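Phosphoacetylglucosamine mutase (Aspergillus lentulus, PDB 5OAW) catalyses the interconversion of N-acetylglucosamine 6-phosphate and N-acetylglucosamine 1-phosphate, a phosphoryl-transfer isomerisation carried out with a phosphoserine and a magnesium ion. Local coordinates at residues G333-A338 and K364-A369; D307-L312 and V377-N382; G385-S390 and D419-A424; G285-I290 and G426-D431; T337-G342 and A512-A517. One frame throughout, in Å; residues are numbered along the deposited sequence.

Interaction 1 of 5, residues G333-A338 and K364-A369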
# COMPACT_ATOMS: atom_id res chain seq x y z
N GLY A 333 -8.50 16.11 -4.55
CA GLY A 333 -7.19 16.40 -4.00
C GLY A 333 -6.15 15.30 -4.12
O GLY A 333 -6.48 14.13 -4.31
N VAL A 334 -4.89 15.71 -4.00
CA VAL A 334 -3.76 14.81 -3.87
C VAL A 334 -3.15 14.88 -2.47
O VAL A 334 -2.87 15.95 -1.93
CB VAL A 334 -2.66 15.07 -4.93
CG1 VAL A 334 -1.68 13.89 -4.98
CG2 VAL A 334 -3.26 15.31 -6.30
N VAL A 335 -2.94 13.70 -1.90
CA VAL A 335 -2.42 13.53 -0.56
C VAL A 335 -0.99 12.98 -0.71
O VAL A 335 -0.77 11.96 -1.39
CB VAL A 335 -3.35 12.60 0.24
CG1 VAL A 335 -2.70 12.12 1.51
CG2 VAL A 335 -4.66 13.30 0.57
N GLN A 336 -0.03 13.70 -0.10
CA GLN A 336 1.41 13.42 -0.21
C GLN A 336 2.07 13.33 1.16
O GLN A 336 1.50 13.72 2.17
CB GLN A 336 2.12 14.51 -1.04
CG GLN A 336 1.62 14.68 -2.47
CD GLN A 336 2.43 15.71 -3.27
OE1 GLN A 336 3.12 15.36 -4.23
NE2 GLN A 336 2.35 16.98 -2.86
N THR A 337 3.28 12.78 1.20
CA THR A 337 4.14 12.93 2.36
C THR A 337 5.21 13.96 2.00
O THR A 337 5.28 14.43 0.86
CB THR A 337 4.81 11.61 2.79
OG1 THR A 337 5.76 11.20 1.80
CG2 THR A 337 3.78 10.51 3.02
N ALA A 338 6.06 14.28 2.97
CA ALA A 338 7.17 15.21 2.79
C ALA A 338 8.24 14.77 1.76
O ALA A 338 8.91 15.62 1.16
CB ALA A 338 7.81 15.45 4.14
N LYS A 364 -1.94 4.63 6.85
CA LYS A 364 -3.08 5.06 7.67
C LYS A 364 -3.35 6.54 7.55
O LYS A 364 -4.48 6.94 7.26
CB LYS A 364 -2.86 4.72 9.14
CG LYS A 364 -3.87 3.74 9.67
CD LYS A 364 -3.40 2.30 9.52
CE LYS A 364 -4.53 1.37 9.89
NZ LYS A 364 -5.18 1.76 11.18
N HIS A 365 -2.30 7.35 7.73
CA HIS A 365 -2.43 8.79 7.67
C HIS A 365 -2.79 9.31 6.27
O HIS A 365 -3.54 10.28 6.14
CB HIS A 365 -1.18 9.48 8.22
CG HIS A 365 -0.82 9.04 9.60
ND1 HIS A 365 -1.63 9.26 10.69
CD2 HIS A 365 0.27 8.37 10.07
CE1 HIS A 365 -1.07 8.75 11.77
NE2 HIS A 365 0.09 8.21 11.42
N LEU A 366 -2.26 8.66 5.23
CA LEU A 366 -2.56 9.12 3.87
C LEU A 366 -3.99 8.74 3.50
O LEU A 366 -4.71 9.56 2.94
CB LEU A 366 -1.57 8.58 2.83
CG LEU A 366 -0.10 8.98 2.81
CD1 LEU A 366 0.51 8.60 1.49
CD2 LEU A 366 0.06 10.47 2.95
N HIS A 367 -4.38 7.50 3.83
CA HIS A 367 -5.76 7.01 3.64
C HIS A 367 -6.76 7.91 4.38
O HIS A 367 -7.77 8.34 3.80
CB HIS A 367 -5.90 5.56 4.11
CG HIS A 367 -7.05 4.84 3.49
ND1 HIS A 367 -8.36 5.21 3.68
CD2 HIS A 367 -7.09 3.75 2.68
CE1 HIS A 367 -9.15 4.40 3.01
NE2 HIS A 367 -8.40 3.51 2.39
N HIS A 368 -6.46 8.21 5.64
CA HIS A 368 -7.29 9.09 6.45
C HIS A 368 -7.44 10.48 5.83
O HIS A 368 -8.55 11.00 5.77
CB HIS A 368 -6.75 9.19 7.87
CG HIS A 368 -7.38 8.22 8.82
ND1 HIS A 368 -6.74 7.07 9.23
CD2 HIS A 368 -8.59 8.21 9.42
CE1 HIS A 368 -7.53 6.40 10.06
NE2 HIS A 368 -8.66 7.08 10.19
N ALA A 369 -6.34 11.06 5.34
CA ALA A 369 -6.40 12.39 4.73
C ALA A 369 -7.14 12.40 3.39
O ALA A 369 -7.85 13.36 3.07
CB ALA A 369 -5.01 12.97 4.57

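Interaction 2 of 5, residues D307-L312 and V377-N382. With 16G (2-acetamido-2-deoxy-6-O-phosphono-alpha-D-glucopyranose), chain D.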
# COMPACT_ATOMS: atom_id res chain seq x y z
N ASP A 307 4.86 8.67 -6.61
CA ASP A 307 4.55 10.09 -6.75
C ASP A 307 4.28 10.50 -8.18
O ASP A 307 3.48 11.40 -8.43
CB ASP A 307 5.63 10.93 -6.11
CG ASP A 307 5.48 10.97 -4.60
OD1 ASP A 307 4.38 11.37 -4.14
OD2 ASP A 307 6.44 10.59 -3.89
N ARG A 308 4.92 9.81 -9.11
CA ARG A 308 4.69 9.98 -10.53
C ARG A 308 3.36 9.35 -11.00
O ARG A 308 2.68 9.88 -11.90
CB ARG A 308 5.89 9.38 -11.27
CG ARG A 308 6.35 10.21 -12.44
CD ARG A 308 7.40 11.24 -12.06
NE ARG A 308 7.23 12.36 -12.97
CZ ARG A 308 8.18 13.17 -13.40
NH1 ARG A 308 9.45 13.04 -13.03
NH2 ARG A 308 7.84 14.13 -14.23
N ILE A 309 3.00 8.22 -10.41
CA ILE A 309 1.68 7.62 -10.62
C ILE A 309 0.58 8.52 -10.04
O ILE A 309 -0.48 8.72 -10.66
CB ILE A 309 1.58 6.18 -10.04
CG1 ILE A 309 2.59 5.25 -10.75
CG2 ILE A 309 0.17 5.63 -10.20
CD1 ILE A 309 2.96 4.00 -9.96
N ALA A 310 0.84 9.06 -8.85
CA ALA A 310 -0.05 10.02 -8.19
C ALA A 310 -0.39 11.21 -9.09
O ALA A 310 -1.55 11.53 -9.23
CB ALA A 310 0.54 10.50 -6.87
N THR A 311 0.62 11.81 -9.71
CA THR A 311 0.40 12.98 -10.57
C THR A 311 -0.28 12.61 -11.87
O THR A 311 -1.13 13.36 -12.35
CB THR A 311 1.68 13.82 -10.83
OG1 THR A 311 2.71 12.97 -11.35
CG2 THR A 311 2.16 14.48 -9.54
N LEU A 312 0.07 11.44 -12.41
CA LEU A 312 -0.59 10.90 -13.60
C LEU A 312 -2.07 10.70 -13.35
O LEU A 312 -2.89 11.21 -14.12
CB LEU A 312 0.06 9.59 -14.04
CG LEU A 312 -0.48 8.96 -15.34
CD1 LEU A 312 -0.07 9.77 -16.58
CD2 LEU A 312 -0.02 7.52 -15.47
N VAL A 377 -6.60 11.20 -4.25
CA VAL A 377 -5.46 10.47 -4.78
C VAL A 377 -4.37 10.47 -3.70
O VAL A 377 -3.97 11.54 -3.25
CB VAL A 377 -4.95 11.12 -6.09
CG1 VAL A 377 -3.77 10.35 -6.67
CG2 VAL A 377 -6.08 11.25 -7.12
N TYR A 378 -3.92 9.29 -3.25
CA TYR A 378 -2.76 9.19 -2.35
C TYR A 378 -1.85 8.06 -2.78
O TYR A 378 -2.31 6.95 -3.00
CB TYR A 378 -3.19 9.04 -0.88
CG TYR A 378 -3.68 7.67 -0.45
CD1 TYR A 378 -2.79 6.72 0.06
CD2 TYR A 378 -5.03 7.32 -0.54
CE1 TYR A 378 -3.23 5.47 0.46
CE2 TYR A 378 -5.48 6.07 -0.14
CZ TYR A 378 -4.57 5.15 0.37
OH TYR A 378 -4.97 3.90 0.78
N PHE A 379 -0.58 8.37 -2.93
CA PHE A 379 0.48 7.42 -3.25
C PHE A 379 1.72 7.82 -2.48
O PHE A 379 1.99 9.01 -2.33
CB PHE A 379 0.83 7.44 -4.75
CG PHE A 379 -0.03 6.56 -5.60
CD1 PHE A 379 -1.28 7.00 -6.07
CD2 PHE A 379 0.39 5.28 -5.94
CE1 PHE A 379 -2.09 6.18 -6.85
CE2 PHE A 379 -0.41 4.44 -6.73
CZ PHE A 379 -1.65 4.90 -7.18
N GLU A 380 2.47 6.83 -1.99
CA GLU A 380 3.83 7.06 -1.54
C GLU A 380 4.78 6.75 -2.69
O GLU A 380 4.39 6.05 -3.65
CB GLU A 380 4.13 6.25 -0.28
CG GLU A 380 3.52 6.88 0.96
CD GLU A 380 3.68 6.05 2.22
OE1 GLU A 380 3.05 4.96 2.29
OE2 GLU A 380 4.41 6.50 3.14
N ALA A 381 6.01 7.28 -2.60
CA ALA A 381 7.04 7.06 -3.63
C ALA A 381 7.31 5.57 -3.89
O ALA A 381 7.52 5.16 -5.05
CB ALA A 381 8.34 7.80 -3.29
N ASN A 382 7.27 4.77 -2.82
CA ASN A 382 7.50 3.32 -2.90
C ASN A 382 6.46 2.56 -3.77
O ASN A 382 6.60 1.35 -4.03
CB ASN A 382 7.60 2.71 -1.47
CG ASN A 382 6.30 2.82 -0.67
OD1 ASN A 382 5.26 3.23 -1.18
ND2 ASN A 382 6.38 2.44 0.60
C1 16G D . 5.80 1.67 6.74
C2 16G D . 4.49 2.27 6.17
C3 16G D . 4.74 3.16 4.95
C4 16G D . 5.88 4.16 5.21
C5 16G D . 7.14 3.48 5.74
C6 16G D . 8.08 4.56 6.20
C7 16G D . 2.32 1.11 6.31
C8 16G D . 1.54 -0.15 5.89
N2 16G D . 3.57 1.18 5.84
O1 16G D . 6.29 0.62 5.90
O3 16G D . 3.57 3.93 4.68
O4 16G D . 6.17 4.82 4.01
O5 16G D . 6.88 2.65 6.92
O6 16G D . 9.21 3.97 6.79
O7 16G D . 1.80 2.00 6.99
P 16G D . 10.11 4.81 7.76
O1P 16G D . 11.30 3.84 8.12
O2P 16G D . 10.73 5.99 6.83
O3P 16G D . 9.41 5.30 8.99
O HOH W 1 6.65 9.91 -1.32

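Interaction 3 of 5, residues G385-S390 and D419-A424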
# COMPACT_ATOMS: atom_id res chain seq x y z
N GLY A 385 -0.43 2.93 -3.14
CA GLY A 385 -1.48 3.93 -3.05
C GLY A 385 -2.72 3.62 -3.84
O GLY A 385 -2.75 2.67 -4.61
N THR A 386 -3.75 4.46 -3.66
CA THR A 386 -5.02 4.30 -4.35
C THR A 386 -5.76 5.65 -4.48
O THR A 386 -5.23 6.69 -4.07
CB THR A 386 -5.89 3.17 -3.71
OG1 THR A 386 -6.92 2.78 -4.63
CG2 THR A 386 -6.50 3.57 -2.38
N ILE A 387 -6.95 5.62 -5.09
CA ILE A 387 -7.81 6.78 -5.22
C ILE A 387 -9.09 6.46 -4.46
O ILE A 387 -9.79 5.50 -4.77
CB ILE A 387 -8.13 7.17 -6.69
CG1 ILE A 387 -6.88 7.58 -7.48
CG2 ILE A 387 -9.05 8.38 -6.75
CD1 ILE A 387 -6.07 6.46 -8.07
N THR A 388 -9.36 7.29 -3.45
CA THR A 388 -10.51 7.18 -2.56
C THR A 388 -11.73 7.86 -3.21
O THR A 388 -11.61 8.99 -3.70
CB THR A 388 -10.15 7.83 -1.21
OG1 THR A 388 -9.53 6.84 -0.38
CG2 THR A 388 -11.36 8.39 -0.49
N PHE A 389 -12.86 7.16 -3.23
CA PHE A 389 -14.12 7.74 -3.69
C PHE A 389 -15.12 7.78 -2.55
O PHE A 389 -15.41 6.74 -1.96
CB PHE A 389 -14.68 6.98 -4.88
CG PHE A 389 -13.87 7.14 -6.13
CD1 PHE A 389 -12.95 6.17 -6.50
CD2 PHE A 389 -14.02 8.27 -6.94
CE1 PHE A 389 -12.17 6.32 -7.65
CE2 PHE A 389 -13.26 8.43 -8.09
CZ PHE A 389 -12.33 7.45 -8.44
N SER A 390 -15.62 8.97 -2.23
CA SER A 390 -16.52 9.13 -1.10
C SER A 390 -17.94 8.75 -1.52
O SER A 390 -18.26 8.74 -2.71
CB SER A 390 -16.46 10.56 -0.55
OG SER A 390 -17.24 11.45 -1.32
N ASP A 419 -14.94 1.18 -10.01
CA ASP A 419 -14.90 -0.28 -9.94
C ASP A 419 -13.49 -0.84 -10.17
O ASP A 419 -13.12 -1.84 -9.55
CB ASP A 419 -15.93 -0.91 -10.88
CG ASP A 419 -17.35 -0.55 -10.49
OD1 ASP A 419 -17.64 -0.43 -9.27
OD2 ASP A 419 -18.20 -0.40 -11.39
N LEU A 420 -12.72 -0.17 -11.03
CA LEU A 420 -11.33 -0.55 -11.32
C LEU A 420 -10.36 -0.30 -10.17
O LEU A 420 -9.45 -1.10 -9.94
CB LEU A 420 -10.82 0.16 -12.59
CG LEU A 420 -9.47 -0.38 -13.12
CD1 LEU A 420 -9.63 -1.73 -13.82
CD2 LEU A 420 -8.77 0.63 -14.02
N ILE A 421 -10.53 0.81 -9.47
CA ILE A 421 -9.61 1.23 -8.45
C ILE A 421 -10.05 0.60 -7.13
O ILE A 421 -11.17 0.78 -6.68
CB ILE A 421 -9.54 2.77 -8.37
CG1 ILE A 421 -8.99 3.33 -9.68
CG2 ILE A 421 -8.66 3.22 -7.21
CD1 ILE A 421 -9.41 4.76 -9.97
N ASN A 422 -9.13 -0.14 -6.52
CA ASN A 422 -9.38 -0.81 -5.26
C ASN A 422 -9.50 0.20 -4.13
O ASN A 422 -8.55 0.91 -3.82
CB ASN A 422 -8.27 -1.83 -5.01
CG ASN A 422 -8.57 -2.80 -3.88
OD1 ASN A 422 -9.00 -2.41 -2.80
ND2 ASN A 422 -8.28 -4.07 -4.12
N GLN A 423 -10.68 0.23 -3.53
CA GLN A 423 -11.06 1.14 -2.47
C GLN A 423 -10.60 0.70 -1.09
O GLN A 423 -10.46 1.55 -0.19
CB GLN A 423 -12.59 1.30 -2.44
CG GLN A 423 -13.18 2.06 -3.61
CD GLN A 423 -12.50 3.39 -3.81
OE1 GLN A 423 -12.75 4.35 -3.08
NE2 GLN A 423 -11.61 3.45 -4.79
N ALA A 424 -10.41 -0.61 -0.91
CA ALA A 424 -10.06 -1.14 0.41
C ALA A 424 -8.61 -0.85 0.73
O ALA A 424 -8.28 -0.44 1.85
CB ALA A 424 -10.34 -2.64 0.49

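Interaction 4 of 5, residues G285-I290 and G426-D431. With MG (magnesium ion), chain C.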
# COMPACT_ATOMS: atom_id res chain seq x y z
N GLY A 285 6.47 -8.21 -3.52
CA GLY A 285 6.17 -9.62 -3.25
C GLY A 285 4.71 -9.96 -3.01
O GLY A 285 4.26 -11.04 -3.41
N ASP A 286 3.96 -9.05 -2.38
CA ASP A 286 2.54 -9.29 -2.08
C ASP A 286 1.63 -8.42 -2.94
O ASP A 286 0.41 -8.36 -2.72
CB ASP A 286 2.23 -9.18 -0.58
CG ASP A 286 2.43 -7.78 -0.03
OD1 ASP A 286 3.09 -6.93 -0.68
OD2 ASP A 286 1.92 -7.49 1.09
N ALA A 287 2.24 -7.77 -3.93
CA ALA A 287 1.58 -7.02 -5.00
C ALA A 287 0.62 -5.91 -4.54
O ALA A 287 -0.45 -5.72 -5.11
CB ALA A 287 0.93 -7.96 -6.01
N ASP A 288 1.03 -5.17 -3.52
CA ASP A 288 0.38 -3.92 -3.15
C ASP A 288 1.27 -2.68 -3.38
O ASP A 288 0.98 -1.60 -2.89
CB ASP A 288 -0.13 -3.99 -1.71
CG ASP A 288 0.99 -4.10 -0.68
OD1 ASP A 288 0.73 -3.94 0.53
OD2 ASP A 288 2.15 -4.35 -1.07
N ARG A 289 2.36 -2.86 -4.13
CA ARG A 289 3.24 -1.75 -4.54
C ARG A 289 3.65 -1.94 -5.99
O ARG A 289 4.05 -3.03 -6.41
CB ARG A 289 4.51 -1.69 -3.68
CG ARG A 289 4.30 -1.18 -2.27
CD ARG A 289 5.44 -1.60 -1.37
NE ARG A 289 6.69 -1.08 -1.89
CZ ARG A 289 7.85 -1.09 -1.25
NH1 ARG A 289 7.95 -1.61 -0.04
NH2 ARG A 289 8.91 -0.56 -1.83
N ILE A 290 3.55 -0.87 -6.74
CA ILE A 290 3.98 -0.87 -8.13
C ILE A 290 4.76 0.42 -8.44
O ILE A 290 4.48 1.48 -7.87
CB ILE A 290 2.80 -1.04 -9.11
CG1 ILE A 290 3.30 -1.21 -10.56
CG2 ILE A 290 1.79 0.10 -8.97
CD1 ILE A 290 2.23 -1.57 -11.56
N GLY A 426 -4.47 0.09 -1.34
CA GLY A 426 -3.62 0.29 -2.53
C GLY A 426 -3.22 -1.06 -3.11
O GLY A 426 -2.84 -1.97 -2.37
N ASP A 427 -3.28 -1.16 -4.45
CA ASP A 427 -3.34 -2.45 -5.16
C ASP A 427 -2.61 -2.35 -6.48
O ASP A 427 -3.07 -1.68 -7.41
CB ASP A 427 -4.82 -2.84 -5.36
CG ASP A 427 -5.03 -4.14 -6.19
OD1 ASP A 427 -4.14 -4.64 -6.91
OD2 ASP A 427 -6.17 -4.63 -6.14
N ALA A 428 -1.48 -3.06 -6.57
CA ALA A 428 -0.55 -2.92 -7.68
C ALA A 428 -1.14 -3.28 -9.03
O ALA A 428 -0.90 -2.59 -10.04
CB ALA A 428 0.71 -3.73 -7.41
N ILE A 429 -1.95 -4.34 -9.06
CA ILE A 429 -2.56 -4.81 -10.30
C ILE A 429 -3.63 -3.83 -10.77
O ILE A 429 -3.71 -3.50 -11.96
CB ILE A 429 -3.09 -6.27 -10.14
CG1 ILE A 429 -1.90 -7.25 -10.10
CG2 ILE A 429 -4.06 -6.63 -11.26
CD1 ILE A 429 -2.21 -8.62 -9.54
N SER A 430 -4.41 -3.34 -9.81
CA SER A 430 -5.40 -2.31 -10.04
C SER A 430 -4.69 -1.05 -10.58
O SER A 430 -5.02 -0.55 -11.68
CB SER A 430 -6.13 -2.06 -8.72
OG SER A 430 -7.20 -1.16 -8.87
N ASP A 431 -3.67 -0.59 -9.84
CA ASP A 431 -2.88 0.60 -10.23
C ASP A 431 -2.22 0.49 -11.62
O ASP A 431 -2.16 1.47 -12.37
CB ASP A 431 -1.82 0.94 -9.16
CG ASP A 431 -2.43 1.37 -7.82
OD1 ASP A 431 -3.63 1.75 -7.76
OD2 ASP A 431 -1.70 1.32 -6.81
MG MG C . 3.62 -4.98 0.12
O HOH W 2 -0.67 0.37 -4.58

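Interaction 5 of 5, residues T337-G342 and A512-A517. With 16G (2-acetamido-2-deoxy-6-O-phosphono-alpha-D-glucopyranose), chain D.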
# COMPACT_ATOMS: atom_id res chain seq x y z
N THR A 337 3.28 12.78 1.20
CA THR A 337 4.14 12.93 2.36
C THR A 337 5.21 13.96 2.00
O THR A 337 5.28 14.43 0.86
CB THR A 337 4.81 11.61 2.79
OG1 THR A 337 5.76 11.20 1.80
CG2 THR A 337 3.78 10.51 3.02
N ALA A 338 6.06 14.28 2.97
CA ALA A 338 7.17 15.21 2.79
C ALA A 338 8.24 14.77 1.76
O ALA A 338 8.91 15.62 1.16
CB ALA A 338 7.81 15.45 4.14
N TYR A 339 8.38 13.46 1.57
CA TYR A 339 9.33 12.88 0.60
C TYR A 339 8.99 13.10 -0.87
O TYR A 339 9.85 12.93 -1.74
CB TYR A 339 9.49 11.39 0.86
CG TYR A 339 10.11 11.09 2.19
CD1 TYR A 339 9.30 10.76 3.30
CD2 TYR A 339 11.50 11.16 2.37
CE1 TYR A 339 9.87 10.49 4.54
CE2 TYR A 339 12.09 10.89 3.61
CZ TYR A 339 11.27 10.55 4.69
OH TYR A 339 11.84 10.27 5.91
N ALA A 340 7.73 13.46 -1.14
CA ALA A 340 7.27 13.78 -2.48
C ALA A 340 8.13 14.90 -3.03
O ALA A 340 8.33 15.94 -2.37
CB ALA A 340 5.81 14.20 -2.44
N ASN A 341 8.66 14.70 -4.24
CA ASN A 341 9.49 15.72 -4.86
C ASN A 341 8.73 17.03 -4.97
O ASN A 341 7.59 17.05 -5.44
CB ASN A 341 9.97 15.28 -6.22
CG ASN A 341 11.15 16.10 -6.69
OD1 ASN A 341 10.99 17.21 -7.20
ND2 ASN A 341 12.35 15.57 -6.48
N GLY A 342 9.38 18.12 -4.55
CA GLY A 342 8.80 19.46 -4.61
C GLY A 342 8.21 19.84 -5.97
O GLY A 342 7.23 20.61 -6.03
N ALA A 512 17.55 4.46 12.80
CA ALA A 512 18.24 5.61 12.22
C ALA A 512 17.28 6.78 12.03
O ALA A 512 16.05 6.58 12.03
CB ALA A 512 18.83 5.23 10.86
N VAL A 513 17.81 7.99 11.90
CA VAL A 513 17.03 9.09 11.34
C VAL A 513 17.28 9.18 9.83
O VAL A 513 18.38 8.89 9.35
CB VAL A 513 17.11 10.47 12.12
CG1 VAL A 513 18.01 10.44 13.34
CG2 VAL A 513 17.43 11.66 11.21
N ARG A 514 16.23 9.54 9.10
CA ARG A 514 16.33 9.73 7.67
C ARG A 514 16.39 11.22 7.38
O ARG A 514 15.62 12.00 7.94
CB ARG A 514 15.11 9.16 6.97
CG ARG A 514 14.82 7.71 7.22
CD ARG A 514 13.88 7.23 6.11
NE ARG A 514 13.40 5.87 6.32
CZ ARG A 514 14.12 4.76 6.12
NH1 ARG A 514 15.38 4.82 5.71
NH2 ARG A 514 13.55 3.58 6.35
N VAL A 515 17.30 11.57 6.47
CA VAL A 515 17.42 12.91 5.90
C VAL A 515 17.03 12.83 4.43
O VAL A 515 17.54 11.98 3.68
CB VAL A 515 18.88 13.42 6.00
CG1 VAL A 515 19.04 14.78 5.31
CG2 VAL A 515 19.35 13.46 7.45
N TYR A 516 16.14 13.72 4.03
CA TYR A 516 15.86 13.94 2.63
C TYR A 516 16.23 15.37 2.29
O TYR A 516 15.99 16.27 3.09
CB TYR A 516 14.38 13.69 2.32
CG TYR A 516 13.94 14.13 0.94
CD1 TYR A 516 13.96 13.24 -0.13
CD2 TYR A 516 13.46 15.42 0.71
CE1 TYR A 516 13.53 13.63 -1.40
CE2 TYR A 516 13.04 15.83 -0.54
CZ TYR A 516 13.09 14.93 -1.60
OH TYR A 516 12.68 15.31 -2.85
N ALA A 517 16.81 15.57 1.11
CA ALA A 517 17.05 16.91 0.60
C ALA A 517 16.85 16.99 -0.90
O ALA A 517 17.12 16.05 -1.64
CB ALA A 517 18.44 17.39 0.97
C1 16G D . 5.80 1.67 6.74
C2 16G D . 4.49 2.27 6.17
C3 16G D . 4.74 3.16 4.95
C4 16G D . 5.88 4.16 5.21
C5 16G D . 7.14 3.48 5.74
C6 16G D . 8.08 4.56 6.20
C7 16G D . 2.32 1.11 6.31
C8 16G D . 1.54 -0.15 5.89
N2 16G D . 3.57 1.18 5.84
O1 16G D . 6.29 0.62 5.90
O3 16G D . 3.57 3.93 4.68
O4 16G D . 6.17 4.82 4.01
O5 16G D . 6.88 2.65 6.92
O6 16G D . 9.21 3.97 6.79
O7 16G D . 1.80 2.00 6.99
P 16G D . 10.11 4.81 7.76
O1P 16G D . 11.30 3.84 8.12
O2P 16G D . 10.73 5.99 6.83
O3P 16G D . 9.41 5.30 8.99
O HOH W 3 13.66 12.35 6.01

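Interaction 1 of 5, residues G333-A338 and K364-A369
Val335, on strand 332-336, and Leu366, on helix 363-370, bury more surface here than any other pair, and their side chains slide past each other in opposite directions, the methyls CG1 and CD2 touching. CG1 of Val335 lies 3.5 Å from CD2 of Leu366. That branch stands anti to the backbone N (chi1 166°), which turns it toward the helix, while CG2 of Val335 comes against the backbone of the last helical turn, 3.9 Å from C of Ala369. Ala369 brings a single methyl, which sits 3.9 Å from Val335 CG1. Thr337, farther along the chain, adds another: its CG2 meets Leu366 CD2 at 3.7 Å, the two side chains crossing at about a right angle. Leu366 CD2 thus sits among Val335 CG1, Thr337 CG2 and the carbonyl O of Gln336. The short axes run nearly antiparallel (164°) and approach to 8.4 Å, as expected for a helix laid on a sheet in an alpha/beta/alpha layer. The Gln336 CB points away from helix 363-370, and its amide bonds to Ser344 and Thr345 of helix 342-351. No hydrogen bond joins the two segments; the contact is one of van der Waals packing, methyls against methyls and backbone, consistent with apolar burial.

Interaction 2 of 5, residues D307-L312 and V377-N382
Phe379 carries CG anti to its carbonyl carbon (chi1 -86°), and Ile309 holds CG2 anti to its backbone N; together these torsions set the Ile309 methyl over one face of the Phe379 ring. CG2 stands 3.9 Å from the ring centroid in a CH-pi contact, offset toward the rim and nearest CZ, and the two side chains cross at about a right angle. Ala310 packs on the root of the same side chain, its CB 3.7 Å from Phe379 CB. Two residues back along the strand, Val377 CG1 rests 3.6 Å from the carbonyl O of Ala310. At the other end Asp307 approaches Ala381, with OD2 3.4 Å from Ala381 CB. A water joins this pair, donating to Asp307 OD2 at 2.7 Å and accepting from Ala381 N at 3.0 Å. Glu380, between these packed residues, points its CB away from the helix, and its extended chain carries the carboxylate to the bound GlcNAc-6-phosphate: OE1 accepts from sugar O3 at 2.7 Å and OE2 from O4 at 2.6 Å, a two-pronged grip on neighbouring hydroxyls. Segment 307-312 of helix 306-323 runs nearly antiparallel to strand residues 377-379 (168°), on the sheet face away from helix 363-370, whose Leu366 touches Tyr378 and Glu380, while Val435 of helix 428-441 packs on Ile309.

Interaction 3 of 5, residues G385-S390 and D419-A424
Gln423 clamps the backbone of strand 385-389 with both ends of its amide: NE2 donates to Ile387 O at 2.7 Å, nearly along the C=O axis, and OE1 accepts from Phe389 N at 2.8 Å. The side chain thus takes up an edge strand of the mixed sheet of the alpha/beta domain III much as a residue of a parallel neighbouring strand would. A bend at chi2 (-52°) folds the amide back to the strand; NE2 also makes a weak bond to Ile421 O of its own segment. Nearer the start of the strand, Thr386 OG1 donates to Asn422 O at 2.6 Å. Asn422 itself forms an Asx turn, OD1 accepting from Ala424 N in the carbonyl plane, and its ND2 bonds to Asp427. Around these bonds lies an apolar layer: Ile421, just past helix 408-420, sets CG2 4.0 Å from Ile387 CB. Phe389 presents its ring edge to Gln423 and Ile421, with CD1 3.5 Å from Gln423 NE2 and CE1 3.9 Å from Ile421 CD1.

Interaction 4 of 5, residues G285-I290 and G426-D431
Backbone meets backbone where the loop 285-290 passes the start of helix 428-441, with Asp288 and Asp427 CA atoms 4.5 Å apart and Ala428 N donating to Ala287 O at 3.2 Å. Ala428 is the hub of the packing: its CB touches Ala287 O and lies 3.8 Å from Ile290 CB. Ile290 reaches on along the helix, CG2 meeting Asp431 CB at 3.7 Å as the two side chains slide past each other in opposite directions. A water lies between Asp431 OD2 (2.6 Å) and Asp288 O, bridging the two segments. Asp427 is the N-cap of the helix; its OD1 accepts from Ser430 N at 3.2 Å and weakly from Ile429 N, while OD2 bonds to Tyr191 and Asn422. On the far side of the loop, Asp286 and Asp288 each hold CG between backbone N and carbonyl carbon (chi1 66° and 65°), and both carboxylates converge on the magnesium ion. Asp286 OD1 binds it at 2.2 Å and Asp288 OD2 at 2.0 Å. Arg289, its CB directed away from the helix, forms a salt bridge with Asp260. Asp284 and the phosphoserine at position 69 complete the metal site, the aspartate-rich magnesium loop of the alpha-D-phosphohexomutase family, backed here by a helix N-terminus of domain III.

Interaction 5 of 5, residues T337-G342 and A512-A517
Tyr339 turns the edge of its ring toward the face of Tyr516 in an offset edge-to-face pair, planes at 80° and centroids 6.0 Å apart. The pair joins the loop after strand 332-336 of domain III to strand 513-518 in the sheet of the C-terminal domain. Another edge-to-face partner of Tyr339 is Phe503, on the next strand. With CG anti to the backbone N (chi1 170°), Tyr516 sets its CB 3.8 Å from Tyr339 CD2, while its ring atoms CE1 and CZ come near the carbonyl O of Tyr339 and its hydroxyl bonds to Glu518. Asn341 crosses the end of the Tyr516 ring at about a right angle. Tyr339 OH bonds to Arg505, meets a water that bonds weakly to Arg514 O and lies 3.6 Å from Arg514 CB. From there the extended Arg514 chain puts its guanidinium edge against the phosphate of the ligand, which Arg505, Ser507, Gly508 and Thr509 also bind: NE donates to O2P at 2.7 Å and NH2 to O1P at 2.9 Å.

Overall arrangement
Interactions 1, 2 and 3 share the four-stranded sheet of domain III: Val335 N bonds to Val377 O (2.7 Å) and Tyr378 O accepts from Thr386 N (2.9 Å). Interaction 4 carries this core to the magnesium loop of domain II, its centre about 12 Å from that of interaction 3; Asn422 and Asp427 bond between them, as do Arg289 NE and Asn382 O between interactions 4 and 2. Interaction 5 shares Thr337 and Ala338 with interaction 1 and reaches the C-terminal domain. The bound sugar phosphate touches both interactions 2 and 5, whose centres are about 15 Å apart, while the Glu380 side chain stays about 10 Å from the magnesium ion.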